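Local coordinates for protein nitroreductase (Desulfitobacterium hafniense, PDB 3PXV) that binds FMN and probably acts as an FMN-dependent oxidoreductase of the nitroreductase family, at residues V50-N55 against C95-P100; K56-E61 against S151-F156; Q60-E65 against G135-A140; N131-Y136 against F162-L167. All blocks are in the same frame, centred on the assembly; numbering follows the deposited sequence.

Contact 1: V50-N55 against C95-P100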
# COMPACT_ATOMS: atom_id res chain seq x y z
N VAL B 50 -2.64 -8.59 11.56
CA VAL B 50 -3.98 -8.46 10.98
C VAL B 50 -4.99 -8.84 12.06
O VAL B 50 -5.21 -10.03 12.32
CB VAL B 50 -4.10 -9.33 9.71
CG1 VAL B 50 -5.52 -9.33 9.14
CG2 VAL B 50 -3.11 -8.86 8.68
N ILE B 51 -5.57 -7.82 12.71
CA ILE B 51 -6.51 -8.02 13.79
C ILE B 51 -7.93 -7.77 13.28
O ILE B 51 -8.30 -6.63 13.01
CB ILE B 51 -6.17 -7.07 14.98
CG1 ILE B 51 -4.73 -7.30 15.43
CG2 ILE B 51 -7.13 -7.29 16.16
CD1 ILE B 51 -4.28 -6.33 16.46
N VAL B 52 -8.71 -8.84 13.13
CA VAL B 52 -10.10 -8.74 12.64
C VAL B 52 -10.99 -8.47 13.83
O VAL B 52 -11.24 -9.38 14.62
CB VAL B 52 -10.59 -10.05 11.92
CG1 VAL B 52 -12.06 -9.93 11.56
CG2 VAL B 52 -9.77 -10.34 10.67
N VAL B 53 -11.47 -7.24 13.95
CA VAL B 53 -12.26 -6.84 15.08
C VAL B 53 -13.75 -6.89 14.76
O VAL B 53 -14.18 -6.30 13.80
CB VAL B 53 -11.89 -5.40 15.54
CG1 VAL B 53 -12.65 -5.04 16.80
CG2 VAL B 53 -10.41 -5.30 15.77
N LYS B 54 -14.50 -7.61 15.59
CA LYS B 54 -15.96 -7.75 15.45
C LYS B 54 -16.72 -7.32 16.70
O LYS B 54 -17.94 -7.28 16.69
CB LYS B 54 -16.34 -9.22 15.16
CG LYS B 54 -15.59 -9.84 13.99
CD LYS B 54 -16.27 -11.09 13.46
CE LYS B 54 -16.52 -12.14 14.47
NZ LYS B 54 -17.24 -13.29 13.89
N ASN B 55 -16.01 -7.00 17.78
CA ASN B 55 -16.62 -6.65 19.04
C ASN B 55 -17.20 -5.24 18.98
O ASN B 55 -16.45 -4.27 18.84
CB ASN B 55 -15.57 -6.78 20.13
CG ASN B 55 -16.15 -6.66 21.53
OD1 ASN B 55 -16.35 -5.57 22.05
ND2 ASN B 55 -16.37 -7.81 22.16
N CYS B 95 -17.60 -4.15 11.74
CA CYS B 95 -16.29 -4.77 11.97
C CYS B 95 -15.21 -4.04 11.20
O CYS B 95 -15.49 -3.28 10.29
CB CYS B 95 -16.27 -6.24 11.57
SG CYS B 95 -16.27 -6.47 9.82
N MSE B 96 -13.97 -4.30 11.57
CA MSE B 96 -12.84 -3.66 10.92
C MSE B 96 -11.60 -4.48 11.14
O MSE B 96 -11.52 -5.29 12.05
CB MSE B 96 -12.61 -2.23 11.47
CG MSE B 96 -12.19 -2.16 12.94
SE MSE B 96 -11.88 -0.35 13.51
CE MSE B 96 -11.57 -0.68 15.40
N ILE B 97 -10.63 -4.27 10.28
CA ILE B 97 -9.35 -4.89 10.45
C ILE B 97 -8.42 -3.78 10.84
O ILE B 97 -8.33 -2.77 10.13
CB ILE B 97 -8.87 -5.56 9.19
CG1 ILE B 97 -9.73 -6.82 8.96
CG2 ILE B 97 -7.40 -5.89 9.32
CD1 ILE B 97 -9.41 -7.57 7.67
N VAL B 98 -7.80 -3.93 12.00
CA VAL B 98 -6.82 -2.98 12.53
C VAL B 98 -5.44 -3.51 12.23
O VAL B 98 -5.18 -4.68 12.50
CB VAL B 98 -7.00 -2.79 14.05
CG1 VAL B 98 -5.94 -1.84 14.62
CG2 VAL B 98 -8.45 -2.26 14.34
N VAL B 99 -4.58 -2.68 11.64
CA VAL B 99 -3.21 -3.06 11.28
C VAL B 99 -2.19 -2.27 12.10
O VAL B 99 -1.85 -1.15 11.77
CB VAL B 99 -2.91 -2.87 9.78
CG1 VAL B 99 -1.53 -3.44 9.46
CG2 VAL B 99 -3.93 -3.58 8.96
N PRO B 100 -1.75 -2.85 13.22
CA PRO B 100 -0.72 -2.17 13.99
C PRO B 100 0.64 -2.39 13.34
O PRO B 100 0.83 -3.33 12.56
CB PRO B 100 -0.79 -2.89 15.34
CG PRO B 100 -1.19 -4.26 14.98
CD PRO B 100 -2.22 -4.06 13.90

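Contact 2: K56-E61 against S151-F156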
# COMPACT_ATOMS: atom_id res chain seq x y z
N LYS B 56 -18.53 -5.14 19.09
CA LYS B 56 -19.22 -3.85 18.97
C LYS B 56 -18.83 -2.87 20.08
O LYS B 56 -18.56 -1.69 19.83
CB LYS B 56 -20.73 -4.06 18.97
CG LYS B 56 -21.54 -2.83 18.56
CD LYS B 56 -23.08 -3.08 18.60
CE LYS B 56 -23.86 -1.94 17.91
NZ LYS B 56 -25.36 -2.08 17.98
N GLU B 57 -18.79 -3.37 21.30
CA GLU B 57 -18.47 -2.53 22.44
C GLU B 57 -17.12 -1.83 22.25
O GLU B 57 -17.04 -0.61 22.37
CB GLU B 57 -18.48 -3.35 23.75
CG GLU B 57 -18.11 -2.57 25.01
CD GLU B 57 -19.04 -1.40 25.27
OE1 GLU B 57 -20.19 -1.42 24.77
OE2 GLU B 57 -18.63 -0.46 25.99
N LEU B 58 -16.09 -2.60 21.90
CA LEU B 58 -14.73 -2.06 21.73
C LEU B 58 -14.73 -1.04 20.60
O LEU B 58 -14.11 0.00 20.69
CB LEU B 58 -13.71 -3.19 21.47
CG LEU B 58 -12.24 -2.84 21.20
CD1 LEU B 58 -11.64 -1.99 22.30
CD2 LEU B 58 -11.43 -4.10 21.03
N MSE B 59 -15.44 -1.35 19.52
CA MSE B 59 -15.52 -0.44 18.38
C MSE B 59 -16.15 0.90 18.79
O MSE B 59 -15.59 1.95 18.49
CB MSE B 59 -16.27 -1.08 17.21
CG MSE B 59 -15.48 -2.20 16.51
SE MSE B 59 -16.21 -2.56 14.78
CE MSE B 59 -15.87 -0.84 14.02
N GLN B 60 -17.30 0.85 19.48
CA GLN B 60 -17.97 2.06 19.97
C GLN B 60 -17.08 2.87 20.92
O GLN B 60 -17.09 4.10 20.90
CB GLN B 60 -19.30 1.75 20.69
CG GLN B 60 -20.46 1.23 19.80
CD GLN B 60 -21.77 0.98 20.60
OE1 GLN B 60 -21.74 0.55 21.75
NE2 GLN B 60 -22.91 1.24 19.97
N GLU B 61 -16.32 2.18 21.76
CA GLU B 61 -15.47 2.89 22.72
C GLU B 61 -14.33 3.63 22.04
O GLU B 61 -14.04 4.76 22.38
CB GLU B 61 -14.95 1.94 23.81
CG GLU B 61 -16.04 1.45 24.77
CD GLU B 61 -15.52 0.63 25.95
OE1 GLU B 61 -14.32 0.74 26.26
OE2 GLU B 61 -16.32 -0.09 26.58
N SER B 151 -4.69 -1.19 23.23
CA SER B 151 -3.68 -2.08 22.66
C SER B 151 -3.84 -3.49 23.16
O SER B 151 -3.79 -4.44 22.38
CB SER B 151 -2.26 -1.55 22.89
OG SER B 151 -2.05 -0.36 22.14
N LYS B 152 -4.06 -3.65 24.46
CA LYS B 152 -4.23 -4.98 25.03
C LYS B 152 -5.56 -5.58 24.61
O LYS B 152 -5.65 -6.76 24.32
CB LYS B 152 -4.11 -4.94 26.56
CG LYS B 152 -2.72 -4.61 27.05
CD LYS B 152 -2.64 -4.62 28.58
CE LYS B 152 -3.48 -3.50 29.21
NZ LYS B 152 -3.19 -3.32 30.67
N ARG B 153 -6.60 -4.78 24.60
CA ARG B 153 -7.90 -5.32 24.20
C ARG B 153 -7.86 -5.79 22.75
O ARG B 153 -8.51 -6.78 22.39
CB ARG B 153 -9.00 -4.29 24.44
CG ARG B 153 -9.17 -3.97 25.90
CD ARG B 153 -10.15 -2.85 26.12
NE ARG B 153 -11.51 -3.22 25.77
CZ ARG B 153 -12.56 -2.41 25.90
NH1 ARG B 153 -12.40 -1.16 26.34
NH2 ARG B 153 -13.76 -2.85 25.58
N LEU B 154 -7.07 -5.12 21.92
CA LEU B 154 -6.94 -5.51 20.50
C LEU B 154 -5.95 -6.63 20.33
O LEU B 154 -6.02 -7.37 19.37
CB LEU B 154 -6.53 -4.32 19.65
CG LEU B 154 -7.66 -3.31 19.43
CD1 LEU B 154 -7.12 -1.95 19.00
CD2 LEU B 154 -8.65 -3.86 18.41
N GLY B 155 -5.02 -6.75 21.27
CA GLY B 155 -3.99 -7.76 21.24
C GLY B 155 -2.76 -7.35 20.45
O GLY B 155 -2.07 -8.19 19.89
N PHE B 156 -2.47 -6.06 20.39
CA PHE B 156 -1.28 -5.56 19.71
C PHE B 156 -0.02 -6.20 20.31
O PHE B 156 0.02 -6.44 21.51
CB PHE B 156 -1.13 -4.05 19.98
CG PHE B 156 -1.91 -3.16 19.08
CD1 PHE B 156 -3.04 -3.60 18.39
CD2 PHE B 156 -1.57 -1.82 19.00
CE1 PHE B 156 -3.76 -2.74 17.58
CE2 PHE B 156 -2.30 -0.94 18.22
CZ PHE B 156 -3.40 -1.40 17.51

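Contact 3: Q60-E65 against G135-A140. With FMN (flavin mononucleotide), chain F.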
# COMPACT_ATOMS: atom_id res chain seq x y z
N GLN B 60 -17.30 0.85 19.48
CA GLN B 60 -17.97 2.06 19.97
C GLN B 60 -17.08 2.87 20.92
O GLN B 60 -17.09 4.10 20.90
CB GLN B 60 -19.30 1.75 20.69
CG GLN B 60 -20.46 1.23 19.80
CD GLN B 60 -21.77 0.98 20.60
OE1 GLN B 60 -21.74 0.55 21.75
NE2 GLN B 60 -22.91 1.24 19.97
N GLU B 61 -16.32 2.18 21.76
CA GLU B 61 -15.47 2.89 22.72
C GLU B 61 -14.33 3.63 22.04
O GLU B 61 -14.04 4.76 22.38
CB GLU B 61 -14.95 1.94 23.81
CG GLU B 61 -16.04 1.45 24.77
CD GLU B 61 -15.52 0.63 25.95
OE1 GLU B 61 -14.32 0.74 26.26
OE2 GLU B 61 -16.32 -0.09 26.58
N MSE B 62 -13.72 2.99 21.05
CA MSE B 62 -12.63 3.60 20.33
C MSE B 62 -13.17 4.78 19.52
O MSE B 62 -12.49 5.81 19.35
CB MSE B 62 -11.93 2.57 19.42
CG MSE B 62 -11.21 1.48 20.18
SE MSE B 62 -10.44 0.11 19.05
CE MSE B 62 -9.29 1.25 18.02
N GLU B 63 -14.39 4.64 19.02
CA GLU B 63 -15.01 5.70 18.22
C GLU B 63 -15.29 6.92 19.09
O GLU B 63 -14.96 8.04 18.71
CB GLU B 63 -16.31 5.19 17.57
CG GLU B 63 -16.95 6.23 16.62
CD GLU B 63 -18.17 5.69 15.87
OE1 GLU B 63 -19.05 5.09 16.51
OE2 GLU B 63 -18.26 5.90 14.64
N ALA B 64 -15.90 6.70 20.25
CA ALA B 64 -16.24 7.77 21.18
C ALA B 64 -14.98 8.45 21.72
O ALA B 64 -14.97 9.66 21.90
CB ALA B 64 -17.12 7.25 22.31
N GLU B 65 -13.93 7.68 21.96
CA GLU B 65 -12.65 8.26 22.39
C GLU B 65 -12.05 9.10 21.25
O GLU B 65 -11.59 10.24 21.46
CB GLU B 65 -11.67 7.17 22.81
CG GLU B 65 -10.29 7.70 23.24
CD GLU B 65 -10.33 8.64 24.45
OE1 GLU B 65 -11.28 8.55 25.30
OE2 GLU B 65 -9.37 9.46 24.55
N GLY B 135 -8.01 6.08 8.91
CA GLY B 135 -6.89 6.47 9.75
C GLY B 135 -7.38 7.02 11.07
O GLY B 135 -6.59 7.13 12.03
N TYR B 136 -8.67 7.37 11.11
CA TYR B 136 -9.28 7.96 12.31
C TYR B 136 -9.40 6.98 13.47
O TYR B 136 -9.47 7.40 14.62
CB TYR B 136 -10.63 8.66 12.02
CG TYR B 136 -10.54 10.08 11.48
CD1 TYR B 136 -9.54 10.97 11.90
CD2 TYR B 136 -11.52 10.58 10.64
CE1 TYR B 136 -9.50 12.27 11.43
CE2 TYR B 136 -11.49 11.88 10.18
CZ TYR B 136 -10.49 12.73 10.58
OH TYR B 136 -10.49 14.02 10.11
N THR B 137 -9.40 5.68 13.20
CA THR B 137 -9.38 4.70 14.28
C THR B 137 -8.19 5.03 15.18
O THR B 137 -8.23 4.76 16.38
CB THR B 137 -9.17 3.25 13.77
OG1 THR B 137 -10.09 2.97 12.72
CG2 THR B 137 -9.34 2.23 14.90
N GLY B 138 -7.14 5.59 14.57
CA GLY B 138 -5.93 5.98 15.29
C GLY B 138 -6.11 6.99 16.41
O GLY B 138 -5.27 7.10 17.29
N LEU B 139 -7.21 7.73 16.37
CA LEU B 139 -7.50 8.74 17.37
C LEU B 139 -7.82 8.11 18.75
O LEU B 139 -7.71 8.77 19.77
CB LEU B 139 -8.65 9.64 16.91
CG LEU B 139 -8.39 10.55 15.71
CD1 LEU B 139 -9.69 11.26 15.24
CD2 LEU B 139 -7.32 11.57 16.06
N ALA B 140 -8.17 6.83 18.76
CA ALA B 140 -8.44 6.12 20.02
C ALA B 140 -7.18 6.04 20.90
O ALA B 140 -7.29 5.89 22.11
CB ALA B 140 -8.97 4.75 19.72
N1 FMN F . -11.90 8.40 4.70
C2 FMN F . -12.64 8.68 5.83
O2 FMN F . -13.83 8.98 5.78
N3 FMN F . -12.03 8.64 7.05
C4 FMN F . -10.70 8.32 7.19
O4 FMN F . -10.22 8.30 8.31
C4A FMN F . -9.96 8.03 6.04
N5 FMN F . -8.63 7.70 6.12
C5A FMN F . -7.99 7.16 5.03
C6 FMN F . -6.72 6.59 5.20
C7 FMN F . -6.05 6.04 4.12
C7M FMN F . -4.71 5.44 4.34
C8 FMN F . -6.63 6.07 2.86
C8M FMN F . -5.96 5.49 1.67
C9 FMN F . -7.90 6.64 2.69
C9A FMN F . -8.59 7.19 3.78
N10 FMN F . -9.84 7.77 3.65
C10 FMN F . -10.57 8.07 4.79
C1' FMN F . -10.61 7.52 2.39
C2' FMN F . -10.23 8.55 1.35
O2' FMN F . -10.92 9.75 1.64
C3' FMN F . -10.58 8.01 -0.04
O3' FMN F . -9.85 6.84 -0.33
C4' FMN F . -10.27 9.05 -1.10
O4' FMN F . -11.10 10.15 -0.85
C5' FMN F . -10.49 8.54 -2.52
O5' FMN F . -11.83 8.10 -2.67
P FMN F . -12.17 6.57 -2.99
O1P FMN F . -13.66 6.42 -2.90
O2P FMN F . -11.52 5.59 -1.99
O3P FMN F . -11.69 6.36 -4.39
O HOH W 1 -7.24 9.45 22.55

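Contact 4: N131-Y136 against F162-L167. With FMN (flavin mononucleotide), chain F.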
# COMPACT_ATOMS: atom_id res chain seq x y z
N ASN B 131 -15.98 -1.40 1.94
CA ASN B 131 -14.88 -1.07 2.82
C ASN B 131 -14.42 0.38 2.71
O ASN B 131 -14.82 1.12 1.80
CB ASN B 131 -13.69 -1.97 2.48
CG ASN B 131 -13.25 -1.82 1.03
OD1 ASN B 131 -12.42 -0.96 0.73
ND2 ASN B 131 -13.84 -2.63 0.12
N ILE B 132 -13.59 0.78 3.67
CA ILE B 132 -12.96 2.09 3.65
C ILE B 132 -11.74 2.07 4.57
O ILE B 132 -11.81 1.53 5.68
CB ILE B 132 -13.92 3.21 4.12
CG1 ILE B 132 -13.27 4.57 3.87
CG2 ILE B 132 -14.26 3.10 5.65
CD1 ILE B 132 -14.15 5.76 4.27
N MSE B 133 -10.62 2.66 4.09
CA MSE B 133 -9.42 2.87 4.91
C MSE B 133 -9.76 3.95 5.94
O MSE B 133 -10.34 4.99 5.61
CB MSE B 133 -8.22 3.31 4.07
CG MSE B 133 -7.14 2.24 3.81
SE MSE B 133 -7.67 0.89 2.59
CE MSE B 133 -6.78 1.55 1.06
N CYS B 134 -9.43 3.72 7.20
CA CYS B 134 -9.81 4.70 8.18
C CYS B 134 -8.65 4.94 9.09
O CYS B 134 -8.34 4.12 9.92
CB CYS B 134 -11.01 4.21 8.95
SG CYS B 134 -11.57 5.30 10.19
N GLY B 135 -8.01 6.08 8.91
CA GLY B 135 -6.89 6.47 9.75
C GLY B 135 -7.38 7.02 11.07
O GLY B 135 -6.59 7.13 12.03
N TYR B 136 -8.67 7.37 11.11
CA TYR B 136 -9.28 7.96 12.31
C TYR B 136 -9.40 6.98 13.47
O TYR B 136 -9.47 7.40 14.62
CB TYR B 136 -10.63 8.66 12.02
CG TYR B 136 -10.54 10.08 11.48
CD1 TYR B 136 -9.54 10.97 11.90
CD2 TYR B 136 -11.52 10.58 10.64
CE1 TYR B 136 -9.50 12.27 11.43
CE2 TYR B 136 -11.49 11.88 10.18
CZ TYR B 136 -10.49 12.73 10.58
OH TYR B 136 -10.49 14.02 10.11
N PHE B 162 -0.59 2.00 16.24
CA PHE B 162 -1.56 1.95 15.15
C PHE B 162 -0.96 2.38 13.82
O PHE B 162 -0.23 3.38 13.75
CB PHE B 162 -2.76 2.83 15.48
CG PHE B 162 -3.74 2.96 14.37
CD1 PHE B 162 -4.82 2.10 14.28
CD2 PHE B 162 -3.61 3.97 13.43
CE1 PHE B 162 -5.72 2.24 13.27
CE2 PHE B 162 -4.52 4.12 12.43
CZ PHE B 162 -5.58 3.25 12.35
N GLY B 163 -1.30 1.65 12.77
CA GLY B 163 -0.80 1.92 11.42
C GLY B 163 -1.92 2.42 10.55
O GLY B 163 -1.85 3.53 10.02
N CYS B 164 -2.95 1.61 10.39
CA CYS B 164 -4.13 2.01 9.65
C CYS B 164 -5.21 0.99 9.92
O CYS B 164 -5.00 0.04 10.67
CB CYS B 164 -3.83 2.13 8.16
SG CYS B 164 -5.07 3.06 7.25
N SER B 165 -6.38 1.18 9.35
CA SER B 165 -7.46 0.22 9.56
C SER B 165 -8.31 0.21 8.35
O SER B 165 -8.29 1.15 7.60
CB SER B 165 -8.32 0.62 10.76
OG SER B 165 -9.02 1.84 10.52
N VAL B 166 -9.05 -0.86 8.14
CA VAL B 166 -9.98 -0.93 7.02
C VAL B 166 -11.30 -1.36 7.58
O VAL B 166 -11.38 -2.43 8.15
CB VAL B 166 -9.58 -1.96 5.96
CG1 VAL B 166 -10.59 -1.87 4.81
CG2 VAL B 166 -8.15 -1.71 5.48
N LEU B 167 -12.34 -0.55 7.41
CA LEU B 167 -13.67 -0.88 7.92
C LEU B 167 -14.34 -1.78 6.88
O LEU B 167 -14.11 -1.60 5.68
CB LEU B 167 -14.51 0.36 8.18
CG LEU B 167 -13.83 1.50 8.95
CD1 LEU B 167 -14.74 2.71 8.96
CD2 LEU B 167 -13.46 1.04 10.39
N1 FMN F . -11.90 8.40 4.70
C2 FMN F . -12.64 8.68 5.83
O2 FMN F . -13.83 8.98 5.78
N3 FMN F . -12.03 8.64 7.05
C4 FMN F . -10.70 8.32 7.19
O4 FMN F . -10.22 8.30 8.31
C4A FMN F . -9.96 8.03 6.04
N5 FMN F . -8.63 7.70 6.12
C5A FMN F . -7.99 7.16 5.03
C6 FMN F . -6.72 6.59 5.20
C7 FMN F . -6.05 6.04 4.12
C7M FMN F . -4.71 5.44 4.34
C8 FMN F . -6.63 6.07 2.86
C8M FMN F . -5.96 5.49 1.67
C9 FMN F . -7.90 6.64 2.69
C9A FMN F . -8.59 7.19 3.78
N10 FMN F . -9.84 7.77 3.65
C10 FMN F . -10.57 8.07 4.79
C1' FMN F . -10.61 7.52 2.39
C2' FMN F . -10.23 8.55 1.35
O2' FMN F . -10.92 9.75 1.64
C3' FMN F . -10.58 8.01 -0.04
O3' FMN F . -9.85 6.84 -0.33
C4' FMN F . -10.27 9.05 -1.10
O4' FMN F . -11.10 10.15 -0.85
C5' FMN F . -10.49 8.54 -2.52
O5' FMN F . -11.83 8.10 -2.67
P FMN F . -12.17 6.57 -2.99
O1P FMN F . -13.66 6.42 -2.90
O2P FMN F . -11.52 5.59 -1.99
O3P FMN F . -11.69 6.36 -4.39

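Contact 1: V50-N55 against C95-P100
Ile51 and Val98 form an antiparallel hydrogen-bonded pair. Val98 N donates to Ile51 O at 2.9 Å, and Ile51 N returns a longer bond to Val98 O. Val53 and Met96, a selenomethionine, repeat the pattern. Val53 N meets Met96 O at 2.7 Å, with a C=O...N angle of 175°, so the donor lies almost in line with the carbonyl. Val52 and Ile97 are the non-hydrogen-bonded pair between them. Their side chains share one face, where Val52 CG2 meets Ile97 CG1 at 3.9 Å. Ile97 also sends its other branch, CG2, to Val50 CG1 at 3.9 Å. On the opposite face, Val53 CG2 touches Val98 CG2 at 3.9 Å. This branch stands beside the backbone N, with CG1 anti to that N (chi1 -175°). Further along, Ile51 CD1 reaches Pro100 CD at 4.0 Å. Helices 26-36 and 106-126 cover the face of Val50 and Ile97. Phe156 and Thr137 pack on the other face. Strand 161-169 flanks 95-100, while 50-53 pairs in parallel with a strand of the second subunit, so the sheet continues across the dimer interface.

Contact 2: K56-E61 against S151-F156
Leu58 and Arg153 mark the nearest backbone approach of two helix pieces, with their CA atoms 8.0 Å apart. Residues 56-61 form the first turns of helix 56-72. Residues 151-154 are the last turn of helix 147-154, which ends in a Schellman motif. There Phe156 N reaches back to Ser151 O at 2.9 Å, and Gly155, with positive phi, is the C-prime residue. Its bond from N to Lys152 O is weak.

The gap between the backbones is bridged by side chains. Arg153 bends at chi3 (68°) and stretches across to the other helix. Leu58 slides past it in the opposite direction. Leu58 CD1 sits over the centre of one guanidinium face and comes within 3.7 Å of Arg153 NE. At the guanidinium edge, Arg153 NH1 donates to Glu61 OE1 at 2.7 Å, a salt bridge with a fairly straight N-H...O angle of 164°. The acid lies near the guanidinium plane, but the arginine approaches from above the carboxylate plane, 43° out of it. Glu61 OE1 also has Arg146 as a partner, and Arg153 NH1 has Glu149. The charges thus form a small network. Beside it, Leu58 CD2 meets Leu154 CD2 at 3.8 Å.

Leu154 also rests on Val53 of strand 50-53, and Phe150 of helix 147-154 packs on Leu58 and Glu61. The helix pair therefore packs against strand 50-53, an outermost strand within this chain. Val188 of the second subunit touches Leu58, so the pair also borders the dimer interface.

Contact 3: Q60-E65 against G135-A140
Met62, a selenomethionine, overlaps Thr137 and Ala140. Its CB lies 3.7 Å from Ala140 CB. The chain turns at its last torsion (chi3 59°), which carries the methyl CE to Thr137 CG2. That distance is 3.3 Å, tighter than usual carbon contact. The backbones come close here, with Ala140 CA 4.9 Å from Met62 CA. One turn on, the CG of Glu65 rests 3.7 Å from Ala140 O. A water donates to both Glu65 OE2 and Leu139 O, so this acid is tied to the loop indirectly. In this FMN-dependent nitroreductase-like fold, helix 56-72 thereby backs the loop that follows strand 130-133. The loop contains a 3-10 segment, 136-138, and Leu139 N bonds to Tyr136 O at 2.9 Å. At its other end the loop meets the flavin. Gly135 N and Tyr136 N both give weak hydrogen bonds to FMN O4, at 3.2 Å and 3.3 Å. Two such donors would probably draw electron density toward O4. The Tyr136 ring also lies near O4, its CD2 3.5 Å from that oxygen. Thr137 OG1 turns from Met62 to hydrogen-bond Ser165 OG. Met96 packs against both Met62 and Thr137, and Phe150 covers Met62 and Ala140.

Contact 4: N131-Y136 against F162-L167
Phe162 lies near the start of strand 161-169, which pairs antiparallel with 131-133 in the central sheet of the nitroreductase fold. Its ring turns its edge to Cys134 O, which lies near the ring plane, 3.8 Å from CZ. Gly163 and Cys164 both face Val99, a classic beta bulge. Cys164 holds its sulfur anti to the backbone N (chi1 -164°), and SG comes 3.8 Å from the FMN methyl C7M. Ser165 O accepts Cys134 N at 2.8 Å, with the donor well above the carbonyl plane. Ser165 OG lies 2.5 Å from Cys134 O, a bond too short in the model to trust in detail. Val166 faces Met133, a selenomethionine, as a non-hydrogen-bonded pair, and the two side chains run the same way. Met133 CB sits over the face of the flavin benzene ring, 3.4 Å from FMN C8. Beyond it the chain bends, and SE packs on Val166 CG2. Met133 O lies on the same side of the isoalloxazine, 3.1 Å from FMN C4A. Met133 also packs on Pro40 of the second subunit. Leu167 N donates to Ile132 O at 2.8 Å, and Ile132 N returns a longer bond. The side chains of this pair lie side by side: Ile132 CD1 extends toward FMN N1, while its CG2 presses on Leu167 CD1 at 3.4 Å, a tight carbon contact.

How the contacts relate
Contacts 1 and 4 belong to one antiparallel sheet, ordered 50-53, 95-101, 161-169, 130-133. Their centres are about 9 Å apart, and strands 95-101 and 161-169 join them in the middle. Contact 1 closes along the chain before contact 4 opens. Contacts 2 and 3 share helix 56-72, which follows strand 50-53, and their centres are about 10 Å apart. Contact 2 holds that helix to helix 147-154, and contact 3 holds it to the loop after strand 130-133. Contacts 3 and 4 share Gly135 and Tyr136 and both touch FMN. The arrangement thus runs from strand 50-53, where the sheet passes into the second subunit, to the flavin pocket.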